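Local coordinates for protein STING-associated CdnE c-di-GMP synthase (Flavobacteriaceae, PDB 6WT8) that probably makes the signalling nucleotide c-di-GMP from GTP, as a bacterial CD-NTase of a STING-containing CBASS anti-phage defence system, at residues Ser92-Leu100 and Lys254-Tyr265; Phe117-Leu126 and Asn139-Phe147. All blocks are in the same frame, centred on the assembly; numbering follows the deposited sequence.

Contact 1: residues Ser92-Leu100 and Lys254-Tyr265; sequences SVMTNTHIL and KNMIRFLKNIKY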
loop_
_atom_site.group_PDB
_atom_site.type_symbol
_atom_site.label_atom_id
_atom_site.label_comp_id
_atom_site.label_asym_id
_atom_site.label_seq_id
_atom_site.Cartn_x
_atom_site.Cartn_y
_atom_site.Cartn_z
ATOM N N SER A 92 -3.180 -1.804 1.698
ATOM C CA SER A 92 -2.895 -2.380 0.391
ATOM C C SER A 92 -4.155 -2.842 -0.339
ATOM O O SER A 92 -4.155 -2.927 -1.568
ATOM C CB SER A 92 -1.926 -3.545 0.520
ATOM O OG SER A 92 -2.454 -4.521 1.334
ATOM N N VAL A 93 -5.267 -3.096 0.369
ATOM C CA VAL A 93 -6.489 -3.476 -0.318
ATOM C C VAL A 93 -6.956 -2.334 -1.216
ATOM O O VAL A 93 -7.530 -2.570 -2.279
ATOM C CB VAL A 93 -7.551 -3.923 0.712
ATOM C CG1 VAL A 93 -8.885 -4.157 -0.004
ATOM C CG2 VAL A 93 -7.108 -5.233 1.431
HETATM N N MSE A 94 -6.605 -1.085 -0.862
HETATM C CA MSE A 94 -7.026 0.035 -1.697
HETATM C C MSE A 94 -6.287 0.193 -3.030
HETATM O O MSE A 94 -6.728 0.952 -3.891
HETATM C CB MSE A 94 -6.890 1.364 -0.931
HETATM C CG MSE A 94 -7.949 1.502 0.161
HETATM SE SE MSE A 94 -9.789 1.507 -0.507
HETATM C CE MSE A 94 -9.784 3.195 -1.361
ATOM N N THR A 95 -5.176 -0.516 -3.192
ATOM C CA THR A 95 -4.538 -0.666 -4.513
ATOM C C THR A 95 -4.677 -2.066 -5.054
ATOM O O THR A 95 -4.051 -2.397 -6.079
ATOM C CB THR A 95 -3.053 -0.295 -4.418
ATOM O OG1 THR A 95 -2.446 -0.990 -3.338
ATOM C CG2 THR A 95 -2.848 1.231 -4.153
ATOM N N ASN A 96 -5.430 -2.930 -4.363
ATOM C CA ASN A 96 -5.539 -4.343 -4.706
ATOM C C ASN A 96 -4.174 -4.994 -4.815
ATOM O O ASN A 96 -3.984 -5.899 -5.667
ATOM C CB ASN A 96 -6.322 -4.553 -6.023
ATOM C CG ASN A 96 -6.699 -6.011 -6.225
ATOM O OD1 ASN A 96 -6.970 -6.719 -5.224
ATOM N ND2 ASN A 96 -6.674 -6.502 -7.513
ATOM N N THR A 97 -3.221 -4.585 -3.947
ATOM C CA THR A 97 -1.914 -5.233 -3.962
ATOM C C THR A 97 -1.732 -6.151 -2.772
ATOM O O THR A 97 -0.622 -6.626 -2.525
ATOM C CB THR A 97 -0.784 -4.208 -4.040
ATOM O OG1 THR A 97 -0.958 -3.244 -2.989
ATOM C CG2 THR A 97 -0.828 -3.539 -5.434
ATOM N N HIS A 98 -2.804 -6.423 -2.032
ATOM C CA HIS A 98 -2.717 -7.442 -1.003
ATOM C C HIS A 98 -2.652 -8.834 -1.639
ATOM O O HIS A 98 -3.056 -9.051 -2.777
ATOM C CB HIS A 98 -3.919 -7.354 -0.044
ATOM C CG HIS A 98 -5.257 -7.485 -0.721
ATOM N ND1 HIS A 98 -5.636 -6.679 -1.758
ATOM C CD2 HIS A 98 -6.327 -8.280 -0.446
ATOM C CE1 HIS A 98 -6.862 -6.995 -2.143
ATOM N NE2 HIS A 98 -7.317 -7.931 -1.334
ATOM N N ILE A 99 -2.148 -9.811 -0.869
ATOM C CA ILE A 99 -2.048 -11.188 -1.352
ATOM C C ILE A 99 -2.731 -12.184 -0.425
ATOM O O ILE A 99 -2.685 -13.406 -0.694
ATOM C CB ILE A 99 -0.583 -11.625 -1.596
ATOM C CG1 ILE A 99 0.218 -11.540 -0.330
ATOM C CG2 ILE A 99 0.049 -10.739 -2.683
ATOM C CD1 ILE A 99 1.475 -12.506 -0.324
ATOM N N LEU A 100 -3.384 -11.713 0.640
ATOM C CA LEU A 100 -4.157 -12.612 1.505
ATOM C C LEU A 100 -5.631 -12.239 1.452
ATOM O O LEU A 100 -5.978 -11.067 1.635
ATOM C CB LEU A 100 -3.683 -12.556 2.971
ATOM C CG LEU A 100 -2.188 -12.685 3.238
ATOM C CD1 LEU A 100 -1.856 -12.578 4.743
ATOM C CD2 LEU A 100 -1.654 -13.962 2.661
ATOM N N LYS A 254 1.299 -3.499 -10.618
ATOM C CA LYS A 254 0.691 -4.252 -9.504
ATOM C C LYS A 254 0.966 -5.746 -9.611
ATOM O O LYS A 254 1.144 -6.422 -8.568
ATOM C CB LYS A 254 -0.814 -4.027 -9.437
ATOM C CG LYS A 254 -1.117 -2.585 -8.999
ATOM C CD LYS A 254 -2.670 -2.400 -9.005
ATOM C CE LYS A 254 -3.075 -0.976 -8.764
ATOM N NZ LYS A 254 -4.555 -0.850 -8.559
ATOM N N ASN A 255 1.022 -6.286 -10.830
ATOM C CA ASN A 255 1.361 -7.697 -10.973
ATOM C C ASN A 255 2.758 -7.973 -10.423
ATOM O O ASN A 255 2.973 -8.981 -9.723
ATOM C CB ASN A 255 1.279 -8.106 -12.451
ATOM C CG ASN A 255 -0.136 -8.035 -12.985
ATOM O OD1 ASN A 255 -1.113 -8.269 -12.253
ATOM N ND2 ASN A 255 -0.256 -7.805 -14.295
HETATM N N MSE A 256 3.707 -7.043 -10.644
HETATM C CA MSE A 256 5.077 -7.228 -10.100
HETATM C C MSE A 256 5.053 -7.140 -8.577
HETATM O O MSE A 256 5.739 -7.937 -7.886
HETATM C CB MSE A 256 6.088 -6.207 -10.652
HETATM C CG MSE A 256 6.320 -6.513 -12.104
HETATM SE SE MSE A 256 7.885 -5.465 -12.829
HETATM C CE MSE A 256 7.424 -3.654 -12.082
ATOM N N ILE A 257 4.272 -6.204 -8.027
ATOM C CA ILE A 257 4.240 -6.064 -6.565
ATOM C C ILE A 257 3.701 -7.343 -5.927
ATOM O O ILE A 257 4.264 -7.872 -4.937
ATOM C CB ILE A 257 3.377 -4.854 -6.205
ATOM C CG1 ILE A 257 4.185 -3.587 -6.532
ATOM C CG2 ILE A 257 3.017 -4.866 -4.665
ATOM C CD1 ILE A 257 3.382 -2.285 -6.451
ATOM N N ARG A 258 2.545 -7.822 -6.439
ATOM C CA ARG A 258 1.929 -9.010 -5.838
ATOM C C ARG A 258 2.837 -10.219 -6.000
ATOM O O ARG A 258 2.907 -11.061 -5.107
ATOM C CB ARG A 258 0.546 -9.241 -6.471
ATOM C CG ARG A 258 -0.431 -8.120 -6.055
ATOM C CD ARG A 258 -1.884 -8.435 -6.460
ATOM N NE ARG A 258 -1.951 -8.433 -7.907
ATOM C CZ ARG A 258 -2.556 -7.531 -8.691
ATOM N NH1 ARG A 258 -3.308 -6.481 -8.298
ATOM N NH2 ARG A 258 -2.439 -7.701 -9.979
ATOM N N PHE A 259 3.495 -10.347 -7.163
ATOM C CA PHE A 259 4.435 -11.453 -7.362
ATOM C C PHE A 259 5.527 -11.427 -6.321
ATOM O O PHE A 259 5.779 -12.437 -5.669
ATOM C CB PHE A 259 5.031 -11.344 -8.769
ATOM C CG PHE A 259 6.056 -12.383 -9.102
ATOM C CD1 PHE A 259 5.714 -13.693 -9.202
ATOM C CD2 PHE A 259 7.313 -12.012 -9.422
ATOM C CE1 PHE A 259 6.681 -14.682 -9.528
ATOM C CE2 PHE A 259 8.270 -12.972 -9.755
ATOM C CZ PHE A 259 7.933 -14.304 -9.842
ATOM N N LEU A 260 6.188 -10.272 -6.129
ATOM C CA LEU A 260 7.300 -10.268 -5.158
ATOM C C LEU A 260 6.799 -10.540 -3.738
ATOM O O LEU A 260 7.480 -11.192 -2.937
ATOM C CB LEU A 260 8.057 -8.928 -5.191
ATOM C CG LEU A 260 9.101 -8.639 -6.243
ATOM C CD1 LEU A 260 9.925 -7.412 -5.706
ATOM C CD2 LEU A 260 10.023 -9.844 -6.483
ATOM N N LYS A 261 5.608 -10.020 -3.384
ATOM C CA LYS A 261 5.040 -10.305 -2.060
ATOM C C LYS A 261 4.804 -11.797 -1.879
ATOM O O LYS A 261 5.108 -12.354 -0.814
ATOM C CB LYS A 261 3.737 -9.528 -1.866
ATOM C CG LYS A 261 3.920 -8.045 -1.608
ATOM C CD LYS A 261 2.535 -7.464 -1.314
ATOM C CE LYS A 261 2.556 -6.010 -1.138
ATOM N NZ LYS A 261 1.184 -5.675 -0.539
ATOM N N ASN A 262 4.319 -12.477 -2.919
ATOM C CA ASN A 262 4.103 -13.917 -2.817
ATOM C C ASN A 262 5.430 -14.646 -2.691
ATOM O O ASN A 262 5.529 -15.620 -1.936
ATOM C CB ASN A 262 3.330 -14.419 -4.063
ATOM C CG ASN A 262 1.796 -14.362 -3.842
ATOM O OD1 ASN A 262 1.293 -15.022 -2.932
ATOM N ND2 ASN A 262 1.071 -13.555 -4.621
ATOM N N ILE A 263 6.426 -14.273 -3.504
ATOM C CA ILE A 263 7.740 -14.929 -3.395
ATOM C C ILE A 263 8.289 -14.751 -1.987
ATOM O O ILE A 263 8.801 -15.695 -1.383
ATOM C CB ILE A 263 8.728 -14.358 -4.427
ATOM C CG1 ILE A 263 8.269 -14.633 -5.854
ATOM C CG2 ILE A 263 10.166 -14.871 -4.215
ATOM C CD1 ILE A 263 7.818 -15.987 -6.141
ATOM N N LYS A 264 8.184 -13.533 -1.437
ATOM C CA LYS A 264 8.711 -13.336 -0.082
ATOM C C LYS A 264 7.977 -14.218 0.940
ATOM O O LYS A 264 8.590 -14.815 1.867
ATOM C CB LYS A 264 8.591 -11.851 0.311
ATOM C CG LYS A 264 9.440 -11.572 1.568
ATOM C CD LYS A 264 9.572 -10.039 1.809
ATOM C CE LYS A 264 8.250 -9.431 2.287
ATOM N NZ LYS A 264 8.050 -9.598 3.794
ATOM N N TYR A 265 6.660 -14.316 0.791
ATOM C CA TYR A 265 5.827 -15.032 1.736
ATOM C C TYR A 265 6.197 -16.506 1.771
ATOM O O TYR A 265 6.324 -17.081 2.847
ATOM C CB TYR A 265 4.347 -14.818 1.366
ATOM C CG TYR A 265 3.385 -15.235 2.463
ATOM C CD1 TYR A 265 2.963 -16.560 2.607
ATOM C CD2 TYR A 265 2.891 -14.277 3.345
ATOM C CE1 TYR A 265 2.075 -16.900 3.631
ATOM C CE2 TYR A 265 1.974 -14.617 4.368
ATOM C CZ TYR A 265 1.592 -15.922 4.478
ATOM O OH TYR A 265 0.727 -16.272 5.512
HETATM O O HOH W 1 -0.333 -6.249 1.923
HETATM O O HOH W 2 -5.516 -5.024 -9.749
HETATM O O HOH W 3 1.177 -3.078 -1.388
HETATM O O HOH W 4 -1.270 -15.421 -2.054
#

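Contact 2: residues Phe117-Leu126 and Asn139-Phe147; sequences FDHKGLEKAL and NLKKHKENF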
loop_
_atom_site.group_PDB
_atom_site.type_symbol
_atom_site.label_atom_id
_atom_site.label_comp_id
_atom_site.label_asym_id
_atom_site.label_seq_id
_atom_site.Cartn_x
_atom_site.Cartn_y
_atom_site.Cartn_z
ATOM N N PHE A 117 -0.048 21.474 10.471
ATOM C CA PHE A 117 0.570 21.862 9.192
ATOM C C PHE A 117 2.010 22.302 9.429
ATOM O O PHE A 117 2.406 22.601 10.559
ATOM C CB PHE A 117 -0.224 22.971 8.465
ATOM C CG PHE A 117 -0.230 24.306 9.164
ATOM C CD1 PHE A 117 -1.080 24.544 10.223
ATOM C CD2 PHE A 117 0.592 25.336 8.719
ATOM C CE1 PHE A 117 -1.100 25.781 10.865
ATOM C CE2 PHE A 117 0.579 26.588 9.338
ATOM C CZ PHE A 117 -0.257 26.814 10.420
ATOM N N ASP A 118 2.776 22.343 8.338
ATOM C CA ASP A 118 4.170 22.800 8.362
ATOM C C ASP A 118 4.213 24.342 8.382
ATOM O O ASP A 118 4.247 24.998 7.328
ATOM C CB ASP A 118 4.909 22.222 7.157
ATOM C CG ASP A 118 6.400 22.432 7.233
ATOM O OD1 ASP A 118 6.834 23.121 8.177
ATOM O OD2 ASP A 118 7.115 21.890 6.379
ATOM N N HIS A 119 4.257 24.902 9.603
ATOM C CA HIS A 119 4.241 26.351 9.797
ATOM C C HIS A 119 5.480 26.975 9.193
ATOM O O HIS A 119 5.402 27.905 8.372
ATOM C CB HIS A 119 4.229 26.706 11.286
ATOM C CG HIS A 119 3.054 26.197 12.063
ATOM N ND1 HIS A 119 2.696 24.865 12.105
ATOM C CD2 HIS A 119 2.198 26.843 12.893
ATOM C CE1 HIS A 119 1.649 24.717 12.899
ATOM N NE2 HIS A 119 1.324 25.902 13.388
ATOM N N LYS A 120 6.642 26.468 9.597
ATOM C CA LYS A 120 7.891 27.071 9.152
ATOM C C LYS A 120 8.048 26.894 7.651
ATOM O O LYS A 120 8.527 27.800 6.956
ATOM C CB LYS A 120 9.089 26.443 9.868
ATOM C CG LYS A 120 9.169 26.617 11.377
ATOM C CD LYS A 120 10.366 25.827 11.916
ATOM C CE LYS A 120 10.543 26.025 13.415
ATOM N NZ LYS A 120 10.771 27.462 13.739
ATOM N N GLY A 121 7.633 25.729 7.136
ATOM C CA GLY A 121 7.755 25.467 5.714
ATOM C C GLY A 121 6.865 26.353 4.872
ATOM O O GLY A 121 7.254 26.745 3.771
ATOM N N LEU A 122 5.643 26.638 5.349
ATOM C CA LEU A 122 4.758 27.537 4.612
ATOM C C LEU A 122 5.384 28.918 4.503
ATOM O O LEU A 122 5.408 29.518 3.419
ATOM C CB LEU A 122 3.384 27.611 5.310
ATOM C CG LEU A 122 2.345 28.603 4.782
ATOM C CD1 LEU A 122 1.950 28.398 3.322
ATOM C CD2 LEU A 122 1.115 28.567 5.694
ATOM N N GLU A 123 5.873 29.438 5.631
ATOM C CA GLU A 123 6.509 30.758 5.643
ATOM C C GLU A 123 7.710 30.784 4.720
ATOM O O GLU A 123 7.895 31.726 3.948
ATOM C CB GLU A 123 6.923 31.097 7.066
ATOM C CG GLU A 123 5.750 31.504 7.895
ATOM C CD GLU A 123 5.082 32.707 7.288
ATOM O OE1 GLU A 123 5.810 33.661 6.913
ATOM O OE2 GLU A 123 3.841 32.676 7.153
ATOM N N LYS A 124 8.567 29.780 4.829
ATOM C CA LYS A 124 9.750 29.730 3.975
ATOM C C LYS A 124 9.364 29.736 2.504
ATOM O O LYS A 124 9.956 30.469 1.697
ATOM C CB LYS A 124 10.555 28.474 4.306
ATOM C CG LYS A 124 11.798 28.232 3.462
ATOM C CD LYS A 124 12.493 26.962 3.939
ATOM C CE LYS A 124 13.872 26.799 3.326
ATOM N NZ LYS A 124 14.392 25.423 3.568
ATOM N N ALA A 125 8.349 28.940 2.139
ATOM C CA ALA A 125 7.974 28.839 0.730
ATOM C C ALA A 125 7.414 30.157 0.213
ATOM O O ALA A 125 7.803 30.629 -0.860
ATOM C CB ALA A 125 6.964 27.697 0.547
ATOM N N LEU A 126 6.507 30.783 0.968
ATOM C CA LEU A 126 5.915 32.045 0.531
ATOM C C LEU A 126 6.923 33.183 0.453
ATOM O O LEU A 126 6.692 34.170 -0.263
ATOM C CB LEU A 126 4.797 32.467 1.475
ATOM C CG LEU A 126 3.466 31.798 1.218
ATOM C CD1 LEU A 126 2.608 32.066 2.425
ATOM C CD2 LEU A 126 2.873 32.448 -0.014
ATOM N N ASN A 139 -2.014 29.091 -4.224
ATOM C CA ASN A 139 -2.465 28.058 -3.304
ATOM C C ASN A 139 -1.884 28.275 -1.916
ATOM O O ASN A 139 -2.597 28.210 -0.905
ATOM C CB ASN A 139 -2.082 26.681 -3.846
ATOM C CG ASN A 139 -2.947 26.258 -4.979
ATOM O OD1 ASN A 139 -4.038 26.791 -5.150
ATOM N ND2 ASN A 139 -2.475 25.309 -5.779
ATOM N N LEU A 140 -0.580 28.533 -1.849
ATOM C CA LEU A 140 0.057 28.748 -0.554
ATOM C C LEU A 140 -0.527 29.953 0.146
ATOM O O LEU A 140 -0.764 29.923 1.362
ATOM C CB LEU A 140 1.565 28.951 -0.749
ATOM C CG LEU A 140 2.348 27.686 -1.082
ATOM C CD1 LEU A 140 3.758 28.080 -1.541
ATOM C CD2 LEU A 140 2.476 26.717 0.071
ATOM N N LYS A 141 -0.755 31.022 -0.611
ATOM C CA LYS A 141 -1.264 32.259 -0.028
ATOM C C LYS A 141 -2.629 32.019 0.597
ATOM O O LYS A 141 -2.917 32.519 1.700
ATOM C CB LYS A 141 -1.320 33.356 -1.103
ATOM C CG LYS A 141 -1.648 34.732 -0.562
ATOM C CD LYS A 141 -1.554 35.803 -1.657
ATOM C CE LYS A 141 -2.692 35.682 -2.663
ATOM N NZ LYS A 141 -2.577 36.675 -3.765
ATOM N N LYS A 142 -3.467 31.213 -0.062
ATOM C CA LYS A 142 -4.796 30.964 0.503
ATOM C C LYS A 142 -4.705 30.172 1.797
ATOM O O LYS A 142 -5.480 30.412 2.728
ATOM C CB LYS A 142 -5.691 30.250 -0.505
ATOM C CG LYS A 142 -6.122 31.104 -1.664
ATOM C CD LYS A 142 -7.011 30.311 -2.635
ATOM C CE LYS A 142 -7.401 31.154 -3.859
ATOM N NZ LYS A 142 -8.794 30.881 -4.352
ATOM N N HIS A 143 -3.776 29.207 1.886
ATOM C CA HIS A 143 -3.598 28.488 3.146
ATOM C C HIS A 143 -3.147 29.417 4.253
ATOM O O HIS A 143 -3.648 29.334 5.386
ATOM C CB HIS A 143 -2.599 27.337 2.976
ATOM C CG HIS A 143 -3.195 26.156 2.298
ATOM N ND1 HIS A 143 -4.034 25.268 2.950
ATOM C CD2 HIS A 143 -3.101 25.722 1.021
ATOM C CE1 HIS A 143 -4.431 24.344 2.097
ATOM N NE2 HIS A 143 -3.902 24.615 0.913
ATOM N N LYS A 144 -2.197 30.300 3.953
ATOM C CA LYS A 144 -1.781 31.300 4.924
ATOM C C LYS A 144 -2.940 32.223 5.311
ATOM O O LYS A 144 -3.132 32.526 6.494
ATOM C CB LYS A 144 -0.617 32.097 4.344
ATOM C CG LYS A 144 -0.205 33.294 5.178
ATOM C CD LYS A 144 0.653 32.854 6.329
ATOM C CE LYS A 144 1.095 34.079 7.116
ATOM N NZ LYS A 144 1.877 35.031 6.272
ATOM N N GLU A 145 -3.720 32.695 4.323
ATOM C CA GLU A 145 -4.781 33.676 4.601
ATOM C C GLU A 145 -5.933 33.070 5.398
ATOM O O GLU A 145 -6.559 33.758 6.207
ATOM C CB GLU A 145 -5.331 34.264 3.300
ATOM C CG GLU A 145 -4.436 35.296 2.604
ATOM C CD GLU A 145 -4.861 35.572 1.160
ATOM O OE1 GLU A 145 -4.229 36.432 0.491
ATOM O OE2 GLU A 145 -5.821 34.920 0.690
ATOM N N ASN A 146 -6.255 31.803 5.164
ATOM C CA ASN A 146 -7.413 31.204 5.815
ATOM C C ASN A 146 -7.117 30.632 7.195
ATOM O O ASN A 146 -8.058 30.278 7.908
ATOM C CB ASN A 146 -8.011 30.117 4.924
ATOM C CG ASN A 146 -8.797 30.696 3.780
ATOM O OD1 ASN A 146 -9.325 31.803 3.880
ATOM N ND2 ASN A 146 -8.876 29.961 2.682
ATOM N N PHE A 147 -5.857 30.553 7.598
ATOM C CA PHE A 147 -5.506 30.005 8.901
ATOM C C PHE A 147 -6.101 30.824 10.041
ATOM O O PHE A 147 -5.887 32.031 10.114
ATOM C CB PHE A 147 -3.986 29.930 9.030
ATOM C CG PHE A 147 -3.496 29.705 10.432
ATOM C CD1 PHE A 147 -3.835 28.557 11.128
ATOM C CD2 PHE A 147 -2.669 30.632 11.043
ATOM C CE1 PHE A 147 -3.375 28.350 12.415
ATOM C CE2 PHE A 147 -2.204 30.426 12.327
ATOM C CZ PHE A 147 -2.558 29.283 13.013
#

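Contact 1: residues Ser92-Leu100 and Lys254-Tyr265
K254, R258 and K261, one helical turn apart on helix 253-266, each give a side-chain nitrogen to a backbone carbonyl of the loop 92-100. The segment opens at S92, probably the serine of the glycine-serine motif that, in polymerase-beta-like nucleotidyltransferases such as the CD-NTases, helps hold the nucleotide. From CB outward, K254 first crosses T97 nearly at a right angle: CB is 4.0 Å and CG 3.7 Å from T97 CG2. CG stands anti to the carbonyl carbon (chi1 -69°) and the rest of the chain is extended, which carries K254 CD past T95 O at 3.2 Å, with CE equally near. At the tip, NZ bonds T95 O at 3.0 Å, arriving from above the carbonyl plane, 49° out of it, and also holds OD1 of N243 on helix 235-248. With an alanine in place of K254, T95 O would probably lose its lysine partner, a gap would open beside the T97 methyl and N243 OD1 would lose a donor. R258 makes a nearly straight bond: its NH1 meets N96 O at 2.8 Å with an N-H...O angle of 171°, the oxygen lying near the guanidinium plane, while NE holds M55 O on helix 46-56. Water 2 joins the same NH1 to N96 ND2, two donors that cannot bond each other. K261 NZ grips T97 O at 2.8 Å and reaches S92 OG through water 1 and T97 OG1 through water 3. Beyond these polar tips, I99 slides along N262, whose amide is held by S54 and R15; I99 CG2 comes to 3.6 Å from N262 ND2. Water 4 closes this end, donating to both I99 O and N262 OD1, the latter at 2.7 Å.

Contact 2: residues Phe117-Leu126 and Asn139-Phe147
L140 packs against three side chains of helix 119-126: its CD2 meets L122 CD1 at 3.7 Å, its CD1 meets A125 CB at 3.8 Å, and its CB touches L126 CD2. One turn on, K144 lays its CB against L126 CD1. K144 CG stands anti to its own backbone N (chi1 172°) and the chain bends at chi2 and chi4, placing K144 NZ 3.2 Å from E123 OE2 in a salt bridge on the more exposed side. Apart from this pair, at the far ends of the two segments, F117 turns a ring edge toward the face of F147, centroids 5.2 Å apart and planes at 61°, although F147 is poorly ordered. The N-to-C directions of the short helix segments make an angle of 130°, well off antiparallel. Outside this shell, M209 of helix 206-211 touches both L122 and L140, H119 lies over a face of the F117 ring and donates from ND1 to F117 O, and D118 is the N-cap of helix 119-126, its OD1 accepting from G121 N at 2.9 Å. With no hydrogen bond passing between the segments, the helix pair is joined by aliphatic and aromatic packing, to which one peripheral ion pair probably adds modestly.

Contact 1 sits near the middle of the chain, its centre about 9 Å from the chain centre, whereas contact 2 lies toward the periphery, about 29 Å out. Their centres are about 38 Å apart and their nearest atoms about 22 Å, so they do not touch. Residues 117-147 fall between the two segments of contact 1 in sequence. The loop 92-100 leads into strand 106-112, and strand 114-117 then runs into helix 119-126; both strands pair with strand 192-204. Contact 1 joins the probable nucleotide-binding loop to helix 253-266, while contact 2 packs two helices beyond the sheet, away from that loop.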